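Local coordinates for acylphosphatase (Bacillus subtilis, PDB 3BR8), which catalyses the hydrolysis of acyl phosphates to a carboxylate and phosphate, at residues I6-D9 with G10-G14. Numbering follows the deposited sequence.
Sequences IIVD and GRVQG. With PO4 (phosphate ion), chain B.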
loop_
_atom_site.group_PDB
_atom_site.type_symbol
_atom_site.label_atom_id
_atom_site.label_comp_id
_atom_site.label_asym_id
_atom_site.label_seq_id
_atom_site.Cartn_x
_atom_site.Cartn_y
_atom_site.Cartn_z
ATOM N N ILE A 6 -3.245 -5.352 0.350
ATOM C CA ILE A 6 -1.830 -5.702 0.294
ATOM C C ILE A 6 -1.279 -5.779 1.712
ATOM O O ILE A 6 -1.483 -4.855 2.499
ATOM C CB ILE A 6 -1.039 -4.648 -0.536
ATOM C CG1 ILE A 6 -1.646 -4.479 -1.942
ATOM C CG2 ILE A 6 0.451 -4.987 -0.591
ATOM C CD1 ILE A 6 -1.265 -3.174 -2.635
ATOM N N ILE A 7 -0.609 -6.884 2.039
ATOM C CA ILE A 7 0.101 -6.991 3.314
ATOM C C ILE A 7 1.584 -7.156 3.006
ATOM O O ILE A 7 1.979 -8.045 2.232
ATOM C CB ILE A 7 -0.402 -8.168 4.181
ATOM C CG1 ILE A 7 -1.889 -7.991 4.521
ATOM C CG2 ILE A 7 0.423 -8.271 5.465
ATOM C CD1 ILE A 7 -2.545 -9.169 5.244
ATOM N N VAL A 8 2.391 -6.275 3.595
ATOM C CA VAL A 8 3.826 -6.260 3.369
ATOM C C VAL A 8 4.542 -6.722 4.632
ATOM O O VAL A 8 4.199 -6.288 5.741
ATOM C CB VAL A 8 4.307 -4.825 3.027
ATOM C CG1 VAL A 8 5.745 -4.833 2.548
ATOM C CG2 VAL A 8 3.397 -4.176 1.969
ATOM N N ASP A 9 5.535 -7.593 4.467
ATOM C CA ASP A 9 6.352 -8.015 5.588
ATOM C C ASP A 9 7.831 -7.804 5.290
ATOM O O ASP A 9 8.224 -7.629 4.131
ATOM C CB ASP A 9 6.071 -9.481 5.944
ATOM C CG ASP A 9 6.521 -9.845 7.352
ATOM O OD1 ASP A 9 6.826 -8.953 8.175
ATOM O OD2 ASP A 9 6.568 -11.055 7.637
ATOM N N GLY A 10 8.627 -7.824 6.353
ATOM C CA GLY A 10 10.068 -7.611 6.279
ATOM C C GLY A 10 10.517 -6.624 7.340
ATOM O O GLY A 10 9.953 -6.575 8.436
ATOM N N ARG A 11 11.534 -5.834 7.006
ATOM C CA ARG A 11 11.918 -4.678 7.800
ATOM C C ARG A 11 11.165 -3.496 7.218
ATOM O O ARG A 11 11.674 -2.779 6.350
ATOM C CB ARG A 11 13.423 -4.448 7.718
ATOM C CG ARG A 11 13.938 -3.383 8.683
ATOM C CD ARG A 11 15.319 -2.857 8.281
ATOM N NE ARG A 11 16.290 -3.939 8.108
ATOM C CZ ARG A 11 16.942 -4.218 6.980
ATOM N NH1 ARG A 11 16.770 -3.487 5.882
ATOM N NH2 ARG A 11 17.796 -5.237 6.959
ATOM N N VAL A 12 9.934 -3.314 7.685
ATOM C CA VAL A 12 9.012 -2.383 7.039
ATOM C C VAL A 12 8.323 -1.397 7.982
ATOM O O VAL A 12 7.367 -0.726 7.580
ATOM C CB VAL A 12 7.988 -3.127 6.121
ATOM C CG1 VAL A 12 8.710 -3.765 4.933
ATOM C CG2 VAL A 12 7.189 -4.179 6.904
ATOM N N GLN A 13 8.806 -1.312 9.223
ATOM C CA GLN A 13 8.326 -0.298 10.172
ATOM C C GLN A 13 9.483 0.508 10.751
ATOM O O GLN A 13 10.604 0.013 10.828
ATOM C CB GLN A 13 7.492 -0.920 11.290
ATOM C CG GLN A 13 6.219 -1.565 10.770
ATOM C CD GLN A 13 5.246 -1.995 11.851
ATOM O OE1 GLN A 13 4.195 -2.569 11.556
ATOM N NE2 GLN A 13 5.571 -1.701 13.099
ATOM N N GLY A 14 9.209 1.750 11.143
ATOM C CA GLY A 14 10.253 2.647 11.628
ATOM C C GLY A 14 11.242 3.025 10.545
ATOM O O GLY A 14 12.384 3.382 10.846
HETATM P P PO4 B . 7.138 3.940 9.503
HETATM O O1 PO4 B . 7.774 2.909 8.572
HETATM O O2 PO4 B . 8.236 4.949 9.761
HETATM O O3 PO4 B . 6.725 3.216 10.774
HETATM O O4 PO4 B . 5.989 4.599 8.753
#
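V12 reaches back from the start of the phosphate-binding loop onto V8 and D9, at the end of strand 2-9. From its CB, which points toward the strand, the side chain forks. CG1 lies anti to its own carbonyl carbon (chi1 -67°) and meets CG1 of V8 at 4.0 Å, methyl against methyl, equally near the carbonyl O of D9. CG2, between the backbone N and the carbonyl carbon, rests 3.8 Å from the carbonyl O of V8. V8 answers with CG1 anti to its backbone N (chi1 -170°), the torsion that carries this methyl toward V12; V69 and V60 pack on V8 as well, and V42 touches V12, which ties the loop to the buried side of the sheet.

At the corner, D9 curls its carboxylate forward over the chain: OD1 accepts a weak, bent hydrogen bond from G10 N (2.8 Å from N to OD1, 144° at the hydrogen). G10 takes backbone angles at which a side chain would be jammed against the carbonyl O of D9, and there the chain leaves the sheet.

Beyond V12 the backbone swings to the anion: G14 N gives PO4 O3 a nearly straight hydrogen bond of 2.9 Å. V15, G16 and F17 add their backbone N-H groups, and the active-site residues R18 and N36 their side chains. The loop thus has an apolar start and a polar end: V12 packs against the end of the strand through two methyls, while N-H groups further along grip a phosphate that probably marks where the substrate's phosphoryl group binds.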